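PDB 4FMV: glucuronoarabinoxylan endo-1,4-beta-xylanase from Clostridium papyrosolvens, which probably hydrolyses internal beta-1,4 linkages of xylan as a family 30 glycoside hydrolase, this chain being the (beta/alpha)8 barrel and an added beta domain of a longer modular protein. Local coordinates for residues R108-Y111 with D112-T115. Residues are numbered along the deposited sequence; the frame is centred on the assembly and turned at random.
Sequences RLRY and DKYT
Arg110 and Asp112 clamp the 3-10 turn through which strand 103-109 passes into helix 114-130, the contact's centre lying about 28 Å from the centre of the chain in this (beta/alpha)8-barrel enzyme. The salt bridge is side-on: Arg110 NE reaches Asp112 OD1 at 2.8 Å on its syn lone pair, while Arg110 NH2 meets Asp112 OD2 at 2.6 Å, the guanidinium and carboxylate planes 35° apart. A bend at chi3 (52°) turns the guanidinium back to the carboxylate. Lys113 runs alongside Arg110 and lays its CE over one guanidinium face; its NZ is paired with Glu116.

In the backbone, Lys113 N donates to Arg110 O at 3.0 Å, from above the carbonyl plane, and a weak bond joins Tyr114 N to Tyr111 O. Water 2 extends the pattern, bridging Tyr111 O and Thr115 N.

Tyr114 carries the apolar contacts. Leu109 CD2 packs obliquely on Tyr114 CD1 at 3.6 Å, and the Tyr111 ring lies beside the Tyr114 ring with planes at 64°. Tyr111 OH is hydrogen-bonded to Glu157 OE2 of helix 155-164. At the hydroxyl end of Tyr114, water 1 sits 2.8 Å from Tyr114 OH and donates to Leu109 O.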
loop_
_atom_site.group_PDB
_atom_site.type_symbol
_atom_site.label_atom_id
_atom_site.label_comp_id
_atom_site.label_asym_id
_atom_site.label_seq_id
_atom_site.Cartn_x
_atom_site.Cartn_y
_atom_site.Cartn_z
ATOM N N ARG A 108 13.759 -5.093 22.455
ATOM C CA ARG A 108 12.691 -4.101 22.468
ATOM C C ARG A 108 13.321 -2.720 22.633
ATOM O O ARG A 108 14.490 -2.616 23.018
ATOM C CB ARG A 108 11.710 -4.372 23.613
ATOM C CG ARG A 108 12.308 -4.223 25.001
ATOM C CD ARG A 108 11.307 -4.584 26.085
ATOM N NE ARG A 108 11.840 -4.425 27.435
ATOM C CZ ARG A 108 11.376 -5.084 28.501
ATOM N NH1 ARG A 108 10.365 -5.938 28.383
ATOM N NH2 ARG A 108 11.928 -4.895 29.693
ATOM N N LEU A 109 12.545 -1.672 22.348
ATOM C CA LEU A 109 12.926 -0.293 22.669
ATOM C C LEU A 109 12.878 -0.095 24.170
ATOM O O LEU A 109 11.842 -0.377 24.798
ATOM C CB LEU A 109 11.921 0.678 22.042
ATOM C CG LEU A 109 12.136 2.173 22.220
ATOM C CD1 LEU A 109 13.519 2.575 21.638
ATOM C CD2 LEU A 109 11.008 2.936 21.534
ATOM N N ARG A 110 13.980 0.389 24.750
ATOM C CA ARG A 110 13.993 0.737 26.162
ATOM C C ARG A 110 12.850 1.710 26.485
ATOM O O ARG A 110 12.611 2.660 25.740
ATOM C CB ARG A 110 15.336 1.361 26.530
ATOM C CG ARG A 110 16.456 0.345 26.666
ATOM C CD ARG A 110 17.796 1.030 26.750
ATOM N NE ARG A 110 17.789 2.053 27.783
ATOM C CZ ARG A 110 18.888 2.585 28.306
ATOM N NH1 ARG A 110 20.088 2.191 27.879
ATOM N NH2 ARG A 110 18.791 3.514 29.248
ATOM N N TYR A 111 12.138 1.478 27.579
ATOM C CA TYR A 111 11.069 2.410 27.981
ATOM C C TYR A 111 11.616 3.826 28.233
ATOM O O TYR A 111 10.961 4.833 27.928
ATOM C CB TYR A 111 10.298 1.908 29.222
ATOM C CG TYR A 111 9.429 0.670 28.994
ATOM C CD1 TYR A 111 9.521 -0.088 27.821
ATOM C CD2 TYR A 111 8.500 0.262 29.964
ATOM C CE1 TYR A 111 8.699 -1.238 27.626
ATOM C CE2 TYR A 111 7.684 -0.885 29.783
ATOM C CZ TYR A 111 7.786 -1.620 28.610
ATOM O OH TYR A 111 6.992 -2.736 28.433
ATOM N N ASP A 112 12.831 3.910 28.760
ATOM C CA ASP A 112 13.425 5.223 29.013
ATOM C C ASP A 112 13.896 5.922 27.737
ATOM O O ASP A 112 14.389 7.051 27.801
ATOM C CB ASP A 112 14.532 5.162 30.084
ATOM C CG ASP A 112 15.720 4.299 29.681
ATOM O OD1 ASP A 112 15.767 3.796 28.524
ATOM O OD2 ASP A 112 16.631 4.144 30.528
ATOM N N LYS A 113 13.817 5.211 26.606
ATOM C CA LYS A 113 14.151 5.740 25.276
ATOM C C LYS A 113 12.971 6.171 24.409
ATOM O O LYS A 113 13.156 6.492 23.238
ATOM C CB LYS A 113 15.058 4.776 24.480
ATOM C CG LYS A 113 16.426 4.507 25.112
ATOM C CD LYS A 113 17.293 5.760 25.221
ATOM C CE LYS A 113 18.628 5.474 25.926
ATOM N NZ LYS A 113 19.593 6.607 25.726
ATOM N N TYR A 114 11.751 6.101 24.925
ATOM C CA TYR A 114 10.614 6.393 24.055
ATOM C C TYR A 114 10.688 7.846 23.567
ATOM O O TYR A 114 10.330 8.150 22.416
ATOM C CB TYR A 114 9.267 6.145 24.762
ATOM C CG TYR A 114 8.771 4.711 24.770
ATOM C CD1 TYR A 114 9.653 3.635 24.768
ATOM C CD2 TYR A 114 7.395 4.439 24.812
ATOM C CE1 TYR A 114 9.180 2.317 24.802
ATOM C CE2 TYR A 114 6.916 3.145 24.832
ATOM C CZ TYR A 114 7.804 2.086 24.836
ATOM O OH TYR A 114 7.303 0.803 24.868
ATOM N N THR A 115 11.129 8.739 24.450
ATOM C CA THR A 115 11.262 10.169 24.110
ATOM C C THR A 115 12.344 10.362 23.039
ATOM O O THR A 115 12.112 11.006 22.017
ATOM C CB THR A 115 11.586 11.003 25.364
ATOM O OG1 THR A 115 10.460 10.951 26.250
ATOM C CG2 THR A 115 11.876 12.452 25.006
HETATM O O HOH W 1 9.226 -1.181 24.428
HETATM O O HOH W 2 11.062 8.059 27.596
#